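Local coordinates for protein putative alpha-L-fucosidase (PDB 3GZA) that probably hydrolyses alpha-L-fucosidic linkages, as a putative exported member of glycoside hydrolase family 29 from a gut Bacteroides, at residues A[47-59]-A[94-106]. Numbering follows the deposited sequence. Where two conformers were deposited one is given.
With EDO (1,2-ethanediol), chain J.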
ATOM      1  N   PRO A  47      -9.827  -6.941  -0.403  1.00 25.16           N
ATOM      2  CA  PRO A  47      -8.721  -6.480   0.390  1.00 25.02           C
ATOM      3  C   PRO A  47      -9.053  -6.541   1.907  1.00 23.19           C
ATOM      4  O   PRO A  47     -10.207  -6.376   2.330  1.00 25.02           O
ATOM      5  CB  PRO A  47      -8.532  -5.029  -0.082  1.00 24.59           C
ATOM      6  CG  PRO A  47      -9.116  -4.985  -1.432  1.00 26.08           C
ATOM      7  CD  PRO A  47     -10.284  -5.933  -1.377  1.00 25.43           C
ATOM      8  N   ILE A  48      -8.009  -6.726   2.712  1.00 25.33           N
ATOM      9  CA  ILE A  48      -8.164  -6.851   4.143  1.00 24.88           C
ATOM     10  C   ILE A  48      -8.687  -5.543   4.762  1.00 25.10           C
ATOM     11  O   ILE A  48      -8.138  -4.470   4.519  1.00 25.56           O
ATOM     12  CB  ILE A  48      -6.842  -7.308   4.825  1.00 24.86           C
ATOM     13  CG1 ILE A  48      -6.439  -8.706   4.327  1.00 26.21           C
ATOM     14  CG2 ILE A  48      -6.939  -7.297   6.385  1.00 27.41           C
ATOM     15  CD1 ILE A  48      -7.360  -9.850   4.736  1.00 25.65           C
ATOM     16  N   GLU A  49      -9.719  -5.652   5.569  1.00 24.06           N
ATOM     17  CA  GLU A  49     -10.338  -4.458   6.215  1.00 24.21           C
ATOM     18  C   GLU A  49      -9.455  -3.777   7.251  1.00 24.71           C
ATOM     19  O   GLU A  49      -9.400  -2.552   7.285  1.00 26.08           O
ATOM     20  CB  GLU A  49     -11.718  -4.770   6.810  1.00 25.86           C
ATOM     21  CG  GLU A  49     -12.731  -5.099   5.764  1.00 26.41           C
ATOM     22  CD  GLU A  49     -13.116  -3.920   4.872  1.00 28.93           C
ATOM     23  OE1 GLU A  49     -13.253  -2.765   5.368  1.00 27.61           O
ATOM     24  OE2 GLU A  49     -13.351  -4.177   3.672  1.00 28.78           O
ATOM     25  N   ASP A  50      -8.778  -4.563   8.077  1.00 25.31           N
ATOM     26  CA  ASP A  50      -7.915  -4.005   9.118  1.00 25.56           C
ATOM     27  C   ASP A  50      -6.728  -4.878   9.304  1.00 25.34           C
ATOM     28  O   ASP A  50      -6.830  -5.984   9.827  1.00 25.69           O
ATOM     29  CB  ASP A  50      -8.758  -3.906  10.391  1.00 24.57           C
ATOM     30  CG  ASP A  50      -7.998  -3.326  11.574  1.00 26.43           C
ATOM     31  OD1 ASP A  50      -6.817  -2.994  11.433  1.00 25.92           O
ATOM     32  OD2 ASP A  50      -8.629  -3.173  12.669  1.00 28.13           O
ATOM     33  N   TYR A  51      -5.582  -4.405   8.869  1.00 25.28           N
ATOM     34  CA  TYR A  51      -4.390  -5.203   9.002  1.00 24.49           C
ATOM     35  C   TYR A  51      -3.858  -5.315  10.431  1.00 24.57           C
ATOM     36  O   TYR A  51      -2.996  -6.162  10.701  1.00 26.22           O
ATOM     37  CB  TYR A  51      -3.286  -4.757   8.062  1.00 25.15           C
ATOM     38  CG  TYR A  51      -2.995  -3.258   8.002  1.00 25.07           C
ATOM     39  CD1 TYR A  51      -2.247  -2.583   8.950  1.00 25.51           C
ATOM     40  CD2 TYR A  51      -3.444  -2.539   6.888  1.00 27.12           C
ATOM     41  CE1 TYR A  51      -1.988  -1.231   8.814  1.00 24.73           C
ATOM     42  CE2 TYR A  51      -3.182  -1.214   6.737  1.00 24.30           C
ATOM     43  CZ  TYR A  51      -2.452  -0.563   7.671  1.00 23.63           C
ATOM     44  OH  TYR A  51      -2.231   0.769   7.492  1.00 25.27           O
ATOM     45  N   ASN A  52      -4.350  -4.509  11.376  1.00 25.19           N
ATOM     46  CA  ASN A  52      -3.916  -4.645  12.753  1.00 25.80           C
ATOM     47  C   ASN A  52      -4.499  -5.834  13.499  1.00 26.30           C
ATOM     48  O   ASN A  52      -4.259  -6.023  14.687  1.00 27.01           O
ATOM     49  CB  ASN A  52      -3.974  -3.329  13.529  1.00 25.01           C
ATOM     50  CG  ASN A  52      -2.750  -2.470  13.216  1.00 25.89           C
ATOM     51  OD1 ASN A  52      -1.600  -2.918  13.372  1.00 26.70           O
ATOM     52  ND2 ASN A  52      -2.984  -1.250  12.747  1.00 25.63           N
ATOM     53  N   ILE A  53      -5.263  -6.662  12.807  1.00 25.36           N
ATOM     54  CA  ILE A  53      -5.608  -7.945  13.400  1.00 25.43           C
ATOM     55  C   ILE A  53      -4.313  -8.787  13.505  1.00 26.76           C
ATOM     56  O   ILE A  53      -4.250  -9.757  14.279  1.00 25.70           O
ATOM     57  CB  ILE A  53      -6.698  -8.700  12.602  1.00 25.11           C
ATOM     58  CG1 ILE A  53      -6.300  -8.992  11.132  1.00 26.48           C
ATOM     59  CG2 ILE A  53      -8.046  -7.954  12.706  1.00 25.60           C
ATOM     60  CD1 ILE A  53      -7.326  -9.854  10.299  1.00 25.76           C
ATOM     61  N   PHE A  54      -3.292  -8.417  12.733  1.00 26.38           N
ATOM     62  CA  PHE A  54      -2.023  -9.134  12.760  1.00 26.04           C
ATOM     63  C   PHE A  54      -1.306  -8.803  14.062  1.00 26.43           C
ATOM     64  O   PHE A  54      -0.679  -7.727  14.181  1.00 26.48           O
ATOM     65  CB  PHE A  54      -1.136  -8.703  11.600  1.00 27.41           C
ATOM     66  CG  PHE A  54       0.075  -9.593  11.400  1.00 26.84           C
ATOM     67  CD1 PHE A  54       1.267  -9.336  12.054  1.00 27.98           C
ATOM     68  CD2 PHE A  54       0.005 -10.678  10.552  1.00 29.63           C
ATOM     69  CE1 PHE A  54       2.329 -10.170  11.955  1.00 26.57           C
ATOM     70  CE2 PHE A  54       1.100 -11.537  10.386  1.00 27.48           C
ATOM     71  CZ  PHE A  54       2.279 -11.263  11.076  1.00 27.17           C
ATOM     72  N   ASN A  55      -1.308  -9.738  15.004  1.00 26.88           N
ATOM     73  CA  ASN A  55      -0.715  -9.526  16.324  1.00 25.99           C
ATOM     74  C   ASN A  55      -0.283 -10.826  17.009  1.00 26.70           C
ATOM     75  O   ASN A  55      -0.873 -11.197  18.035  1.00 28.22           O
ATOM     76  CB  ASN A  55      -1.710  -8.723  17.175  1.00 26.55           C
ATOM     77  CG  ASN A  55      -1.120  -8.204  18.453  1.00 28.81           C
ATOM     78  OD1 ASN A  55       0.075  -7.883  18.511  1.00 31.33           O
ATOM     79  ND2 ASN A  55      -1.954  -8.096  19.496  1.00 30.76           N
ATOM     80  N   PRO A  56       0.704 -11.544  16.439  1.00 27.08           N
ATOM     81  CA  PRO A  56       1.156 -12.825  17.012  1.00 27.20           C
ATOM     82  C   PRO A  56       2.078 -12.525  18.219  1.00 27.24           C
ATOM     83  O   PRO A  56       3.307 -12.534  18.107  1.00 26.78           O
ATOM     84  CB  PRO A  56       1.891 -13.491  15.870  1.00 28.13           C
ATOM     85  CG  PRO A  56       2.408 -12.405  15.028  1.00 27.93           C
ATOM     86  CD  PRO A  56       1.439 -11.215  15.215  1.00 26.58           C
ATOM     87  N   THR A  57       1.485 -12.305  19.381  1.00 28.47           N
ATOM     88  CA  THR A  57       2.251 -11.877  20.542  1.00 29.61           C
ATOM     89  C   THR A  57       3.192 -12.944  21.140  1.00 29.19           C
ATOM     90  O   THR A  57       4.060 -12.594  21.956  1.00 30.58           O
ATOM     91  CB  THR A  57       1.320 -11.334  21.686  1.00 31.18           C
ATOM     92  OG1 THR A  57       0.438 -12.372  22.120  1.00 33.45           O
ATOM     93  CG2 THR A  57       0.522 -10.084  21.224  1.00 32.11           C
ATOM     94  N   GLU A  58       3.035 -14.210  20.735  1.00 27.27           N
ATOM     95  CA  GLU A  58       3.904 -15.305  21.183  0.50 27.24           C
ATOM     96  C   GLU A  58       4.754 -15.833  20.044  1.00 27.08           C
ATOM     97  O   GLU A  58       5.303 -16.924  20.128  1.00 27.06           O
ATOM     98  CB  GLU A  58       3.075 -16.445  21.771  0.50 26.65           C
ATOM     99  CG  GLU A  58       2.322 -16.092  23.045  0.50 26.64           C
ATOM    100  CD  GLU A  58       1.490 -17.238  23.548  0.50 26.36           C
ATOM    101  OE1 GLU A  58       2.088 -18.191  24.080  0.50 31.08           O
ATOM    102  OE2 GLU A  58       0.245 -17.176  23.442  0.50 28.86           O
ATOM    103  N   LEU A  59       4.921 -15.024  19.009  1.00 26.07           N
ATOM    104  CA  LEU A  59       5.702 -15.474  17.834  1.00 25.79           C
ATOM    105  C   LEU A  59       7.034 -16.019  18.249  1.00 26.96           C
ATOM    106  O   LEU A  59       7.786 -15.367  18.983  1.00 26.49           O
ATOM    107  CB  LEU A  59       5.917 -14.321  16.874  1.00 27.04           C
ATOM    108  CG  LEU A  59       6.733 -14.766  15.645  1.00 28.29           C
ATOM    109  CD1 LEU A  59       5.845 -15.556  14.748  1.00 31.16           C
ATOM    110  CD2 LEU A  59       7.328 -13.594  14.834  1.00 30.08           C
ATOM    111  N   ASN A  94       7.454  -2.334  -0.922  1.00 25.18           N
ATOM    112  CA  ASN A  94       6.052  -2.684  -0.667  1.00 24.38           C
ATOM    113  C   ASN A  94       5.686  -2.079   0.685  1.00 24.98           C
ATOM    114  O   ASN A  94       6.142  -2.590   1.693  1.00 25.54           O
ATOM    115  CB  ASN A  94       5.919  -4.191  -0.551  1.00 24.47           C
ATOM    116  CG  ASN A  94       4.485  -4.626  -0.245  1.00 26.11           C
ATOM    117  OD1 ASN A  94       3.583  -3.815  -0.194  1.00 26.48           O
ATOM    118  ND2 ASN A  94       4.306  -5.911   0.051  1.00 24.83           N
ATOM    119  N   PRO A  95       4.934  -0.973   0.719  1.00 24.77           N
ATOM    120  CA  PRO A  95       4.620  -0.311   2.005  1.00 24.31           C
ATOM    121  C   PRO A  95       3.637  -1.131   2.846  1.00 23.28           C
ATOM    122  O   PRO A  95       3.496  -0.902   4.062  1.00 24.01           O
ATOM    123  CB  PRO A  95       3.952   1.003   1.580  1.00 23.92           C
ATOM    124  CG  PRO A  95       3.357   0.673   0.193  1.00 24.85           C
ATOM    125  CD  PRO A  95       4.301  -0.322  -0.428  1.00 26.01           C
ATOM    126  N   TYR A  96       2.959  -2.083   2.198  1.00 24.11           N
ATOM    127  CA  TYR A  96       2.004  -2.966   2.864  1.00 23.67           C
ATOM    128  C   TYR A  96       2.744  -4.153   3.431  1.00 24.62           C
ATOM    129  O   TYR A  96       2.769  -5.255   2.868  1.00 25.46           O
ATOM    130  CB  TYR A  96       0.989  -3.458   1.843  1.00 24.20           C
ATOM    131  CG  TYR A  96      -0.293  -4.026   2.364  1.00 25.07           C
ATOM    132  CD1 TYR A  96      -1.006  -3.410   3.387  1.00 25.22           C
ATOM    133  CD2 TYR A  96      -0.873  -5.141   1.775  1.00 24.86           C
ATOM    134  CE1 TYR A  96      -2.254  -3.880   3.799  1.00 25.83           C
ATOM    135  CE2 TYR A  96      -2.107  -5.613   2.215  1.00 24.53           C
ATOM    136  CZ  TYR A  96      -2.782  -4.982   3.209  1.00 26.01           C
ATOM    137  OH  TYR A  96      -4.061  -5.394   3.559  1.00 26.18           O
ATOM    138  N   CYS A  97       3.473  -3.849   4.486  1.00 23.60           N
ATOM    139  CA  CYS A  97       4.363  -4.829   5.136  1.00 24.36           C
ATOM    140  C   CYS A  97       4.408  -4.560   6.639  1.00 24.48           C
ATOM    141  O   CYS A  97       3.647  -3.748   7.172  1.00 25.18           O
ATOM    142  CB  CYS A  97       5.739  -4.791   4.491  1.00 26.54           C
ATOM    143  SG  CYS A  97       6.759  -3.331   4.880  1.00 25.42           S
ATOM    144  N   LEU A  98       5.344  -5.236   7.308  1.00 24.68           N
ATOM    145  CA  LEU A  98       5.451  -5.111   8.756  1.00 24.41           C
ATOM    146  C   LEU A  98       5.738  -3.715   9.276  1.00 24.69           C
ATOM    147  O   LEU A  98       5.495  -3.425  10.479  1.00 24.34           O
ATOM    148  CB  LEU A  98       6.387  -6.191   9.298  1.00 23.77           C
ATOM    149  CG  LEU A  98       5.797  -7.594   9.180  1.00 24.35           C
ATOM    150  CD1 LEU A  98       6.958  -8.595   9.497  1.00 26.11           C
ATOM    151  CD2 LEU A  98       4.560  -7.849  10.080  1.00 24.91           C
ATOM    152  N   LYS A  99       6.222  -2.815   8.419  1.00 24.87           N
ATOM    153  CA  LYS A  99       6.392  -1.413   8.815  1.00 23.63           C
ATOM    154  C   LYS A  99       5.035  -0.757   9.165  1.00 24.21           C
ATOM    155  O   LYS A  99       5.020   0.224   9.904  1.00 23.76           O
ATOM    156  CB  LYS A  99       7.042  -0.601   7.690  1.00 24.43           C
ATOM    157  CG  LYS A  99       8.470  -0.961   7.423  1.00 25.76           C
ATOM    158  CD  LYS A  99       9.089  -0.066   6.394  1.00 26.25           C
ATOM    159  CE  LYS A  99      10.567  -0.292   6.215  1.00 27.45           C
ATOM    160  NZ  LYS A  99      11.362   0.133   7.413  1.00 24.28           N
ATOM    161  N   ALA A 100       3.946  -1.282   8.611  1.00 24.74           N
ATOM    162  CA  ALA A 100       2.648  -0.621   8.758  1.00 24.23           C
ATOM    163  C   ALA A 100       1.914  -0.904  10.032  1.00 24.83           C
ATOM    164  O   ALA A 100       0.988  -0.176  10.385  1.00 24.47           O
ATOM    165  CB  ALA A 100       1.749  -1.015   7.578  1.00 25.25           C
ATOM    166  N   VAL A 101       2.287  -1.995  10.711  1.00 25.48           N
ATOM    167  CA  VAL A 101       1.480  -2.506  11.786  1.00 24.94           C
ATOM    168  C   VAL A 101       1.971  -2.117  13.159  1.00 25.32           C
ATOM    169  O   VAL A 101       3.138  -1.737  13.329  1.00 25.68           O
ATOM    170  CB  VAL A 101       1.365  -4.060  11.720  1.00 25.11           C
ATOM    171  CG1 VAL A 101       0.756  -4.511  10.414  1.00 24.97           C
ATOM    172  CG2 VAL A 101       2.726  -4.740  12.029  1.00 25.79           C
ATOM    173  N   LYS A 102       1.067  -2.141  14.135  1.00 24.56           N
ATOM    174  CA  LYS A 102       1.410  -1.820  15.539  1.00 24.99           C
ATOM    175  C   LYS A 102       2.269  -2.890  16.219  1.00 23.55           C
ATOM    176  O   LYS A 102       3.128  -2.561  17.055  1.00 24.86           O
ATOM    177  CB  LYS A 102       0.134  -1.613  16.350  1.00 26.16           C
ATOM    178  CG  LYS A 102      -0.721  -0.436  15.890  1.00 27.89           C
ATOM    179  CD  LYS A 102      -2.082  -0.475  16.587  1.00 32.88           C
ATOM    180  CE  LYS A 102      -2.987   0.743  16.208  1.00 38.44           C
ATOM    181  NZ  LYS A 102      -4.385   0.739  16.862  1.00 37.77           N
ATOM    182  N   TRP A 103       2.060  -4.151  15.819  1.00 24.53           N
ATOM    183  CA  TRP A 103       2.855  -5.266  16.316  1.00 25.10           C
ATOM    184  C   TRP A 103       4.341  -4.987  16.106  1.00 25.19           C
ATOM    185  O   TRP A 103       4.765  -4.567  15.023  1.00 26.20           O
ATOM    186  CB  TRP A 103       2.444  -6.536  15.594  1.00 25.98           C
ATOM    187  CG  TRP A 103       3.213  -7.740  15.986  1.00 26.67           C
ATOM    188  CD1 TRP A 103       3.012  -8.500  17.082  1.00 28.07           C
ATOM    189  CD2 TRP A 103       4.283  -8.363  15.252  1.00 25.79           C
ATOM    190  NE1 TRP A 103       3.899  -9.555  17.097  1.00 27.10           N
ATOM    191  CE2 TRP A 103       4.676  -9.502  15.984  1.00 27.85           C
ATOM    192  CE3 TRP A 103       4.930  -8.084  14.053  1.00 26.92           C
ATOM    193  CZ2 TRP A 103       5.707 -10.349  15.558  1.00 27.95           C
ATOM    194  CZ3 TRP A 103       5.934  -8.918  13.642  1.00 25.51           C
ATOM    195  CH2 TRP A 103       6.309 -10.036  14.369  1.00 28.13           C
ATOM    196  N   ARG A 104       5.118  -5.191  17.174  1.00 24.51           N
ATOM    197  CA  ARG A 104       6.538  -4.906  17.162  1.00 24.74           C
ATOM    198  C   ARG A 104       6.912  -3.483  16.732  1.00 24.42           C
ATOM    199  O   ARG A 104       8.045  -3.235  16.307  1.00 24.70           O
ATOM    200  CB  ARG A 104       7.358  -5.975  16.442  1.00 25.70           C
ATOM    201  CG  ARG A 104       7.387  -7.282  17.222  1.00 27.26           C
ATOM    202  CD  ARG A 104       8.310  -8.260  16.572  1.00 28.53           C
ATOM    203  NE  ARG A 104       8.283  -9.527  17.310  1.00 28.61           N
ATOM    204  CZ  ARG A 104       8.938 -10.638  16.975  1.00 32.10           C
ATOM    205  NH1 ARG A 104       9.719 -10.699  15.918  1.00 31.69           N
ATOM    206  NH2 ARG A 104       8.781 -11.712  17.734  1.00 34.47           N
ATOM    207  N   ASP A 105       5.984  -2.548  16.958  1.00 24.93           N
ATOM    208  CA  ASP A 105       6.201  -1.124  16.742  0.50 25.41           C
ATOM    209  C   ASP A 105       6.667  -0.840  15.319  1.00 24.70           C
ATOM    210  O   ASP A 105       7.473   0.085  15.090  1.00 25.62           O
ATOM    211  CB  ASP A 105       7.207  -0.620  17.798  0.50 25.59           C
ATOM    212  CG  ASP A 105       7.280   0.914  17.908  0.50 26.82           C
ATOM    213  OD1 ASP A 105       6.266   1.610  17.683  0.50 27.72           O
ATOM    214  OD2 ASP A 105       8.369   1.398  18.244  0.50 30.04           O
ATOM    215  N   GLY A 106       6.151  -1.640  14.398  1.00 24.73           N
ATOM    216  CA  GLY A 106       6.505  -1.511  12.989  1.00 24.49           C
ATOM    217  C   GLY A 106       7.914  -1.873  12.587  1.00 25.07           C
ATOM    218  O   GLY A 106       8.349  -1.550  11.469  1.00 25.13           O
TER
HETATM  219  C1  EDO J 465      -9.522   0.130   4.847  1.00 14.55           C
HETATM  220  O1  EDO J 465      -8.788  -0.989   5.258  1.00 17.70           O
HETATM  221  C2  EDO J 465     -10.965  -0.242   4.479  1.00 14.30           C
HETATM  222  O2  EDO J 465     -11.624  -0.789   5.618  1.00 17.70           O
HETATM  223  O   HOH W   1      -5.467  -6.666   1.329  1.00 12.10           O
HETATM  224  O   HOH W   2      -5.741  -3.481   4.559  1.00 14.55           O
HETATM  225  O   HOH W   3      -0.084   1.735   8.660  1.00 12.73           O
HETATM  226  O   HOH W   4      -0.530  -5.025  14.691  1.00 12.65           O
HETATM  227  O   HOH W   5      -0.770   0.437  12.447  1.00 13.83           O
HETATM  228  O   HOH W   6      10.332 -14.033  18.560  1.00 23.89           O
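Asn52 OD1 is gripped twice: Lys102 N donates to it at 2.9 Å along an almost straight N-H line (175°), and a water donates to it as well, the same water that also donates to Phe54 O and accepts from Trp103 N. This ties together two long loops of the TIM-barrel-type domain: segment 47-59, ahead of helix 61-69, and segment 94-106, ahead of helix 110-121. The Lys102 side chain crosses that of Asn52 at about a right angle, with Lys102 CG 3.6 Å from Asn52 OD1.

Further along, Trp103 packs its indole against Phe54, Pro56 and Leu59 of the other loop. Pro56 CD sits over its five-membered ring, 3.6 Å from the centroid, a CH-pi contact, while on that same face Phe54 brings its edge to the six-membered ring, planes 81° apart. Arg104 CG, from Trp103's own segment, covers the opposite face, and Leu59 CD2 meets the indole rim 3.7 Å from Trp103 CZ2. With its CG anti to the backbone N (chi1 178°), the indole reaches across far enough for NE1 to give a weak, bent bond to Pro56 O at 3.2 Å. A leucine here, with no NE1 and no flat face, would probably leave Pro56 CD and the edge of Phe54 poorly packed, and Pro56 O held by Leu59 N alone of its two donors. Arg104 extends past Leu59 to a salt bridge with Asp113 on helix 110-121.

At the far end Tyr51 CD2 touches the edge of the Tyr96 ring, and Tyr96 OH is joined to Ile48 by two waters: one accepts from Ile48 N, the other donates to Ile48 O at 2.6 Å.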